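Long-range contacts in glycoside hydrolase family protein (PDB 6Q2F), which probably hydrolyses alpha-L-rhamnosides, releasing L-rhamnose from glycosides, as a bacterial alpha-L-rhamnosidase: residues D503-G508 / R589-D594; G582-D587 / M596-H601; D1056-S1061 / L1090-A1095. One frame throughout, in Å; residues are numbered along the deposited sequence.

Contact 1. Residues D503-G508 / R589-D594; sequences DSIEVG and RPMLGD. With NA (sodium ion), chain B.
A single water ties Gly-508 to Pro-590: it accepts from Gly-508 N at 2.8 Å and donates to Pro-590 O over a longer 3.2 Å. No direct hydrogen bond joins the two loops, so this bridge is the polar link between 503-508 and 589-594, and the remainder of the contact is van der Waals. Its largest share falls to selenomethionine Met-591. With CG set between its backbone N and carbonyl carbon (chi1 67°), the chain crosses Ile-505 at about a right angle and lays SE against that side chain, 3.6 Å from Ile-505 CG2. SE also touches CG1 and CD1 of Ile-505, so both branches share one selenium, while Val-507 CG2 approaches it more loosely. Beside this cluster the Pro-590 ring presents CG to Ile-505 O at 3.6 Å, and its CB runs past the aliphatic CG of Glu-506. Helix 543-575 closes in on the apolar patch, with Leu-561 on Met-591 and Tyr-566 on Ile-505.

At the other end of 503-508, the bound sodium ion is held by Ser-504 OG at 2.6 Å and, more distantly, by Asp-503 OD1 at 3.0 Å. The same OD1 takes a hydrogen bond from Ser-504 N (2.8 Å), which comes from above the carboxylate plane, 36° out of it; this bond and the metal both engage OD1 and probably limit the turning of the carboxylate. Glu-583, Glu-586 and Glu-644 complete the sodium site, which lies at the C-terminal end of the parallel strands, the usual active-site end of a (beta/alpha)8 barrel.

Contact 2. Residues G582-D587 / M596-H601; sequences GEALED and MAMRSH. With NA (sodium ion), chain B.
Over one face of the Arg-599 guanidinium lies the methyl of Ala-584, its CB 3.7 Å above the plane and displaced toward the rim. The polar N-H groups are used elsewhere: NE bonds to Asp-595 O, while NH1 bonds to Met-606 O and forms a salt bridge with Asp-625, so the planar group is held in place beneath Ala-584. The aliphatic part of Arg-599 passes close to the backbone of Gly-582, with CD 3.1 Å from Gly-582 O.

Ala-584 CB also meets selenomethionine Met-598. The Met-598 chain bends at the last torsion (chi3 74°), which brings CE 3.5 Å from Leu-585 CD2 and also against CA and CB of Ala-584; the Met-598 and Leu-585 side chains meet at about a right angle. One water joins the backbones, donating to Glu-583 O and to Met-598 O, each at 2.9 Å.

Glu-583 and Glu-586 point their extended chains at the sodium ion, and Glu-583 OE1 and Glu-586 OE2 each bind it at 2.4 Å. Met-598 and Arg-599 of the turn 596-601, both buried, thus back a metal-binding loop that leaves barrel strand 579-582, part of the sodium site of this (beta/alpha)8 domain.

Contact 3. Residues D1056-S1061 / L1090-A1095; sequences DLAQVS and LEIRVA
Gln-1059 and Arg-1093 face each other as a hydrogen-bonded pair of two antiparallel strands in the galactose-binding-like beta-sandwich domain, and they are joined by both backbone and side chains. Gln-1059 N donates to Arg-1093 O and Arg-1093 N to Gln-1059 O, both at 2.8 Å. On the face that carries Gln-1059, Arg-1093 and Ser-1061, Arg-1093 NH1 donates to Gln-1059 OE1 (2.9 Å), which lies almost in the guanidinium plane; the amide and guanidinium planes stand 36° apart. The bend of Gln-1059 at chi2 (-78°) turns its amide toward the Arg-1093 guanidinium and Ser-1061. Gln-1059 NE2 then bonds to Ser-1061 OG at 3.0 Å and also to Asp-1066 OD1, so the group is held from both of its polar ends and its rotation is fixed.

On the face of Ala-1058, Val-1060, Ile-1092 and Val-1094 the non-hydrogen-bonded pairs supply an apolar layer. Ala-1058 CB touches Ile-1092 CG2 at 3.7 Å and, slightly farther off, Val-1094 CG2; Val-1060 lies side by side with Ile-1092 and also reaches Leu-1090 CD1 through CG1. Leu-1049 and Leu-1051 of strand 1047-1055, in the second sheet, pack onto this layer and contribute to the sandwich core.

Strands 1065-1070 and 1028-1037 flank the pair, so both of its strands are internal to the six-stranded sheet. The regular pairing ends in a classic beta bulge, where Asp-1056 and Leu-1057 both face Ala-1095: Ala-1095 O accepts a short, nearly straight bond from Asp-1056 N (2.7 Å, 178° at the hydrogen) and a longer one from Leu-1057 N at 3.3 Å.

In the fold
Contacts 1 and 2 lie near the middle of the chain, their centres about 9 Å apart, and interlock in sequence because their segments alternate. They meet directly: Ile-505 N lies 3.1 Å from Ala-584 O, a probable hydrogen bond. The loops after adjacent parallel strands 497-502 and 579-582 converge on one sodium ion, with Glu-644 of strand 642-649 as the fifth protein ligand. Contact 3 follows later in the chain, in a separate beta-sandwich domain; its centre is about 46 Å from that of contact 1 and about 42 Å from that of contact 2, and its nearest atoms are about 26 Å from contact 2. It is thus remote from the metal-binding barrel.

Contact 1. Residues D503-G508 / R589-D594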
loop_
_atom_site.group_PDB
_atom_site.type_symbol
_atom_site.label_atom_id
_atom_site.label_comp_id
_atom_site.label_asym_id
_atom_site.label_seq_id
_atom_site.Cartn_x
_atom_site.Cartn_y
_atom_site.Cartn_z
ATOM N N ASP A 503 9.781 -1.034 4.262
ATOM C CA ASP A 503 8.473 -0.479 4.565
ATOM C C ASP A 503 8.001 0.377 3.388
ATOM O O ASP A 503 8.772 0.713 2.483
ATOM C CB ASP A 503 8.573 0.360 5.836
ATOM C CG ASP A 503 7.262 0.461 6.589
ATOM O OD1 ASP A 503 6.215 0.035 6.039
ATOM O OD2 ASP A 503 7.289 0.978 7.722
ATOM N N SER A 504 6.713 0.728 3.403
ATOM C CA SER A 504 6.166 1.550 2.324
ATOM C C SER A 504 6.877 2.902 2.296
ATOM O O SER A 504 7.262 3.441 3.336
ATOM C CB SER A 504 4.657 1.728 2.510
ATOM O OG SER A 504 4.395 2.230 3.797
ATOM N N ILE A 505 7.080 3.446 1.090
ATOM C CA ILE A 505 8.052 4.522 0.902
ATOM C C ILE A 505 7.356 5.871 0.825
ATOM O O ILE A 505 6.345 6.030 0.135
ATOM C CB ILE A 505 8.932 4.284 -0.339
ATOM C CG1 ILE A 505 10.063 5.315 -0.350
ATOM C CG2 ILE A 505 8.135 4.369 -1.627
ATOM C CD1 ILE A 505 11.236 4.891 -1.299
ATOM N N GLU A 506 7.892 6.837 1.567
ATOM C CA GLU A 506 7.460 8.230 1.492
ATOM C C GLU A 506 8.664 9.078 1.902
ATOM O O GLU A 506 8.914 9.263 3.095
ATOM C CB GLU A 506 6.255 8.488 2.386
ATOM C CG GLU A 506 5.647 9.861 2.212
ATOM C CD GLU A 506 4.559 10.137 3.237
ATOM O OE1 GLU A 506 4.023 9.175 3.828
ATOM O OE2 GLU A 506 4.248 11.329 3.456
ATOM N N VAL A 507 9.415 9.564 0.905
ATOM C CA VAL A 507 10.675 10.263 1.148
ATOM C C VAL A 507 10.715 11.600 0.415
ATOM O O VAL A 507 11.785 12.197 0.262
ATOM C CB VAL A 507 11.874 9.384 0.749
ATOM C CG1 VAL A 507 11.940 8.144 1.640
ATOM C CG2 VAL A 507 11.809 8.993 -0.755
ATOM N N GLY A 508 9.561 12.089 -0.029
ATOM C CA GLY A 508 9.525 13.344 -0.766
ATOM C C GLY A 508 9.749 13.136 -2.253
ATOM O O GLY A 508 9.805 12.009 -2.749
ATOM N N ARG A 589 -0.401 7.914 -4.382
ATOM C CA ARG A 589 0.777 8.093 -5.222
ATOM C C ARG A 589 1.740 9.030 -4.512
ATOM O O ARG A 589 1.811 10.228 -4.821
ATOM C CB ARG A 589 0.381 8.615 -6.607
ATOM C CG ARG A 589 1.550 8.618 -7.616
ATOM C CD ARG A 589 1.094 9.002 -9.014
ATOM N NE ARG A 589 2.048 8.521 -10.014
ATOM C CZ ARG A 589 1.894 8.632 -11.329
ATOM N NH1 ARG A 589 0.813 9.224 -11.836
ATOM N NH2 ARG A 589 2.828 8.145 -12.137
ATOM N N PRO A 590 2.487 8.519 -3.531
ATOM C CA PRO A 590 3.381 9.394 -2.759
ATOM C C PRO A 590 4.617 9.824 -3.536
ATOM O O PRO A 590 5.209 10.855 -3.204
ATOM C CB PRO A 590 3.757 8.526 -1.553
ATOM C CG PRO A 590 3.662 7.146 -2.072
ATOM C CD PRO A 590 2.520 7.136 -3.049
HETATM N N MSE A 591 5.021 9.061 -4.551
HETATM C CA MSE A 591 6.158 9.426 -5.400
HETATM C C MSE A 591 6.045 8.679 -6.725
HETATM O O MSE A 591 5.148 7.848 -6.888
HETATM C CB MSE A 591 7.478 9.081 -4.734
HETATM C CG MSE A 591 7.679 7.582 -4.603
HETATM SE SE MSE A 591 9.334 7.004 -3.768
HETATM C CE MSE A 591 10.662 7.713 -5.010
ATOM N N LEU A 592 6.951 8.974 -7.661
ATOM C CA LEU A 592 7.010 8.230 -8.910
ATOM C C LEU A 592 7.430 6.797 -8.637
ATOM O O LEU A 592 8.136 6.495 -7.668
ATOM C CB LEU A 592 7.991 8.874 -9.894
ATOM C CG LEU A 592 7.551 10.262 -10.351
ATOM C CD1 LEU A 592 8.640 10.930 -11.204
ATOM C CD2 LEU A 592 6.213 10.135 -11.133
ATOM N N GLY A 593 6.993 5.913 -9.510
ATOM C CA GLY A 593 7.322 4.506 -9.398
ATOM C C GLY A 593 6.117 3.647 -9.712
ATOM O O GLY A 593 4.965 4.065 -9.594
ATOM N N ASP A 594 6.393 2.421 -10.129
ATOM C CA ASP A 594 5.371 1.427 -10.384
ATOM C C ASP A 594 5.363 0.419 -9.241
ATOM O O ASP A 594 6.397 -0.178 -8.942
ATOM C CB ASP A 594 5.624 0.715 -11.707
ATOM C CG ASP A 594 4.597 -0.371 -11.953
ATOM O OD1 ASP A 594 3.473 -0.009 -12.326
ATOM O OD2 ASP A 594 4.907 -1.549 -11.728
HETATM NA NA NA B . 3.342 0.371 5.329
HETATM O O HOH W 1 6.870 11.380 -0.513
#

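Contact 2. Residues G582-D587 / M596-H601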
loop_
_atom_site.group_PDB
_atom_site.type_symbol
_atom_site.label_atom_id
_atom_site.label_comp_id
_atom_site.label_asym_id
_atom_site.label_seq_id
_atom_site.Cartn_x
_atom_site.Cartn_y
_atom_site.Cartn_z
ATOM N N GLY A 582 8.877 -6.835 0.855
ATOM C CA GLY A 582 8.933 -5.567 0.143
ATOM C C GLY A 582 7.571 -4.937 -0.078
ATOM O O GLY A 582 6.771 -5.421 -0.884
ATOM N N GLU A 583 7.314 -3.844 0.632
ATOM C CA GLU A 583 6.140 -3.036 0.366
ATOM C C GLU A 583 6.491 -2.033 -0.717
ATOM O O GLU A 583 7.639 -1.921 -1.140
ATOM C CB GLU A 583 5.660 -2.324 1.636
ATOM C CG GLU A 583 5.167 -3.229 2.714
ATOM C CD GLU A 583 4.458 -2.471 3.852
ATOM O OE1 GLU A 583 4.452 -1.220 3.848
ATOM O OE2 GLU A 583 3.910 -3.144 4.741
ATOM N N ALA A 584 5.496 -1.279 -1.158
ATOM C CA ALA A 584 5.726 -0.280 -2.187
ATOM C C ALA A 584 5.107 1.058 -1.816
ATOM O O ALA A 584 5.483 1.660 -0.810
ATOM C CB ALA A 584 5.203 -0.787 -3.539
ATOM N N LEU A 585 4.217 1.576 -2.655
ATOM C CA LEU A 585 3.516 2.844 -2.423
ATOM C C LEU A 585 2.456 2.820 -1.343
ATOM O O LEU A 585 2.414 3.682 -0.527
ATOM C CB LEU A 585 2.973 3.444 -3.718
ATOM C CG LEU A 585 3.937 3.541 -4.885
ATOM C CD1 LEU A 585 3.257 4.002 -6.143
ATOM C CD2 LEU A 585 5.098 4.417 -4.560
ATOM N N GLU A 586 1.630 1.788 -1.379
ATOM C CA GLU A 586 0.573 1.531 -0.393
ATOM C C GLU A 586 -0.591 2.507 -0.495
ATOM O O GLU A 586 -1.743 2.078 -0.641
ATOM C CB GLU A 586 1.113 1.541 1.051
ATOM C CG GLU A 586 0.015 1.207 2.089
ATOM C CD GLU A 586 0.515 1.191 3.523
ATOM O OE1 GLU A 586 -0.093 1.902 4.339
ATOM O OE2 GLU A 586 1.489 0.475 3.830
ATOM N N ASP A 587 -0.308 3.806 -0.418
ATOM C CA ASP A 587 -1.328 4.838 -0.214
ATOM C C ASP A 587 -1.261 5.854 -1.355
ATOM O O ASP A 587 -0.390 6.734 -1.363
ATOM C CB ASP A 587 -1.128 5.507 1.152
ATOM C CG ASP A 587 -2.249 6.468 1.523
ATOM O OD1 ASP A 587 -3.252 6.547 0.791
ATOM O OD2 ASP A 587 -2.123 7.136 2.576
HETATM N N MSE A 596 4.174 -2.570 -8.912
HETATM C CA MSE A 596 4.559 -3.957 -9.195
HETATM C C MSE A 596 6.066 -4.054 -9.378
HETATM O O MSE A 596 6.716 -4.929 -8.823
HETATM C CB MSE A 596 3.830 -4.519 -10.428
HETATM C CG MSE A 596 2.354 -4.784 -10.127
HETATM SE SE MSE A 596 1.492 -5.771 -11.585
HETATM C CE MSE A 596 2.506 -7.390 -11.539
ATOM N N ALA A 597 6.617 -3.138 -10.167
ATOM C CA ALA A 597 8.052 -3.185 -10.428
ATOM C C ALA A 597 8.831 -3.030 -9.131
ATOM O O ALA A 597 9.818 -3.728 -8.894
ATOM C CB ALA A 597 8.426 -2.091 -11.433
HETATM N N MSE A 598 8.359 -2.157 -8.262
HETATM C CA MSE A 598 9.026 -1.882 -6.984
HETATM C C MSE A 598 9.109 -3.130 -6.102
HETATM O O MSE A 598 9.971 -3.214 -5.237
HETATM C CB MSE A 598 8.297 -0.765 -6.254
HETATM C CG MSE A 598 8.496 0.597 -6.884
HETATM SE SE MSE A 598 7.073 1.795 -6.334
HETATM C CE MSE A 598 7.723 2.052 -4.483
ATOM N N ARG A 599 8.233 -4.110 -6.345
ATOM C CA ARG A 599 8.212 -5.310 -5.519
ATOM C C ARG A 599 8.681 -6.555 -6.259
ATOM O O ARG A 599 8.776 -7.621 -5.649
ATOM C CB ARG A 599 6.806 -5.524 -4.944
ATOM C CG ARG A 599 6.400 -4.505 -3.890
ATOM C CD ARG A 599 4.963 -4.715 -3.313
ATOM N NE ARG A 599 3.965 -4.218 -4.240
ATOM C CZ ARG A 599 2.743 -3.835 -3.905
ATOM N NH1 ARG A 599 2.342 -3.893 -2.643
ATOM N NH2 ARG A 599 1.921 -3.389 -4.838
ATOM N N SER A 600 9.028 -6.430 -7.537
ATOM C CA SER A 600 9.305 -7.585 -8.382
ATOM C C SER A 600 10.592 -8.303 -7.996
ATOM O O SER A 600 10.770 -9.476 -8.337
ATOM C CB SER A 600 9.373 -7.126 -9.843
ATOM O OG SER A 600 10.430 -6.190 -9.997
ATOM N N HIS A 601 11.505 -7.608 -7.334
ATOM C CA HIS A 601 12.783 -8.166 -6.904
ATOM C C HIS A 601 12.738 -8.747 -5.502
ATOM O O HIS A 601 13.671 -9.452 -5.108
ATOM C CB HIS A 601 13.876 -7.090 -6.955
ATOM C CG HIS A 601 13.927 -6.341 -8.249
ATOM N ND1 HIS A 601 14.362 -6.918 -9.425
ATOM C CD2 HIS A 601 13.628 -5.053 -8.549
ATOM C CE1 HIS A 601 14.314 -6.021 -10.393
ATOM N NE2 HIS A 601 13.865 -4.885 -9.889
HETATM NA NA NA B . 3.342 0.371 5.329
HETATM O O HOH W 2 9.461 -3.696 -2.460
#

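Contact 3. Residues D1056-S1061 / L1090-A1095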
loop_
_atom_site.group_PDB
_atom_site.type_symbol
_atom_site.label_atom_id
_atom_site.label_comp_id
_atom_site.label_asym_id
_atom_site.label_seq_id
_atom_site.Cartn_x
_atom_site.Cartn_y
_atom_site.Cartn_z
ATOM N N ASP A 1056 -15.849 -12.904 24.431
ATOM C CA ASP A 1056 -15.894 -12.937 22.996
ATOM C C ASP A 1056 -15.469 -14.251 22.357
ATOM O O ASP A 1056 -15.706 -14.446 21.200
ATOM C CB ASP A 1056 -14.984 -11.860 22.457
ATOM C CG ASP A 1056 -15.357 -10.517 22.897
ATOM O OD1 ASP A 1056 -16.412 -10.046 22.581
ATOM O OD2 ASP A 1056 -14.555 -9.894 23.530
ATOM N N LEU A 1057 -14.830 -15.125 23.113
ATOM C CA LEU A 1057 -14.397 -16.410 22.634
ATOM C C LEU A 1057 -14.414 -17.341 23.787
ATOM O O LEU A 1057 -14.332 -16.919 24.888
ATOM C CB LEU A 1057 -13.011 -16.382 22.001
ATOM C CG LEU A 1057 -11.788 -15.827 22.716
ATOM C CD1 LEU A 1057 -10.502 -16.357 22.128
ATOM C CD2 LEU A 1057 -11.780 -14.328 22.715
ATOM N N ALA A 1058 -14.524 -18.622 23.522
ATOM C CA ALA A 1058 -14.578 -19.592 24.562
ATOM C C ALA A 1058 -13.939 -20.913 24.280
ATOM O O ALA A 1058 -14.203 -21.545 23.309
ATOM C CB ALA A 1058 -16.013 -19.820 24.950
ATOM N N GLN A 1059 -13.106 -21.337 25.194
ATOM C CA GLN A 1059 -12.462 -22.640 25.089
ATOM C C GLN A 1059 -13.247 -23.617 25.961
ATOM O O GLN A 1059 -13.526 -23.317 27.121
ATOM C CB GLN A 1059 -10.979 -22.541 25.510
ATOM C CG GLN A 1059 -10.177 -23.846 25.511
ATOM C CD GLN A 1059 -10.475 -24.716 26.736
ATOM O OE1 GLN A 1059 -10.443 -24.244 27.876
ATOM N NE2 GLN A 1059 -10.780 -25.985 26.497
ATOM N N VAL A 1060 -13.616 -24.773 25.401
ATOM C CA VAL A 1060 -14.543 -25.700 26.042
ATOM C C VAL A 1060 -13.840 -27.018 26.331
ATOM O O VAL A 1060 -13.230 -27.614 25.435
ATOM C CB VAL A 1060 -15.789 -25.939 25.176
ATOM C CG1 VAL A 1060 -16.707 -27.006 25.830
ATOM C CG2 VAL A 1060 -16.515 -24.624 24.974
ATOM N N SER A 1061 -13.954 -27.481 27.571
ATOM C CA SER A 1061 -13.472 -28.784 28.003
ATOM C C SER A 1061 -14.648 -29.612 28.503
ATOM O O SER A 1061 -15.417 -29.155 29.355
ATOM C CB SER A 1061 -12.411 -28.649 29.103
ATOM O OG SER A 1061 -11.242 -28.035 28.575
ATOM N N LEU A 1090 -18.415 -29.954 32.476
ATOM C CA LEU A 1090 -18.326 -28.933 31.443
ATOM C C LEU A 1090 -17.587 -27.749 32.044
ATOM O O LEU A 1090 -17.970 -27.255 33.109
ATOM C CB LEU A 1090 -19.720 -28.509 30.960
ATOM C CG LEU A 1090 -19.808 -27.401 29.904
ATOM C CD1 LEU A 1090 -19.097 -27.807 28.611
ATOM C CD2 LEU A 1090 -21.285 -27.115 29.593
ATOM N N GLU A 1091 -16.524 -27.311 31.375
ATOM C CA GLU A 1091 -15.785 -26.116 31.767
ATOM C C GLU A 1091 -15.567 -25.274 30.526
ATOM O O GLU A 1091 -15.122 -25.791 29.497
ATOM C CB GLU A 1091 -14.425 -26.442 32.399
ATOM C CG GLU A 1091 -14.408 -27.609 33.361
ATOM C CD GLU A 1091 -13.032 -27.799 33.966
ATOM O OE1 GLU A 1091 -12.408 -26.776 34.349
ATOM O OE2 GLU A 1091 -12.568 -28.959 34.026
ATOM N N ILE A 1092 -15.895 -23.991 30.620
ATOM C CA ILE A 1092 -15.886 -23.089 29.481
ATOM C C ILE A 1092 -15.103 -21.856 29.892
ATOM O O ILE A 1092 -15.545 -21.100 30.766
ATOM C CB ILE A 1092 -17.298 -22.712 29.031
ATOM C CG1 ILE A 1092 -18.095 -23.982 28.707
ATOM C CG2 ILE A 1092 -17.222 -21.748 27.856
ATOM C CD1 ILE A 1092 -19.473 -23.728 28.142
ATOM N N ARG A 1093 -13.932 -21.655 29.280
ATOM C CA ARG A 1093 -13.082 -20.530 29.619
ATOM C C ARG A 1093 -13.372 -19.430 28.608
ATOM O O ARG A 1093 -13.040 -19.566 27.418
ATOM C CB ARG A 1093 -11.618 -20.956 29.622
ATOM C CG ARG A 1093 -11.256 -21.790 30.855
ATOM C CD ARG A 1093 -9.923 -22.517 30.718
ATOM N NE ARG A 1093 -8.805 -21.601 30.508
ATOM C CZ ARG A 1093 -8.171 -21.446 29.350
ATOM N NH1 ARG A 1093 -8.536 -22.149 28.275
ATOM N NH2 ARG A 1093 -7.168 -20.590 29.268
ATOM N N VAL A 1094 -14.054 -18.375 29.056
ATOM C CA VAL A 1094 -14.431 -17.263 28.191
ATOM C C VAL A 1094 -13.473 -16.108 28.421
ATOM O O VAL A 1094 -13.275 -15.670 29.562
ATOM C CB VAL A 1094 -15.874 -16.800 28.425
ATOM C CG1 VAL A 1094 -16.190 -15.664 27.456
ATOM C CG2 VAL A 1094 -16.845 -17.960 28.249
ATOM N N ALA A 1095 -12.894 -15.611 27.336
ATOM C CA ALA A 1095 -12.041 -14.435 27.341
ATOM C C ALA A 1095 -12.768 -13.292 26.645
ATOM O O ALA A 1095 -13.458 -13.509 25.638
ATOM C CB ALA A 1095 -10.717 -14.716 26.617
HETATM O O HOH W 3 -12.110 -25.043 29.736
HETATM O O HOH W 4 -14.454 -30.790 31.837
#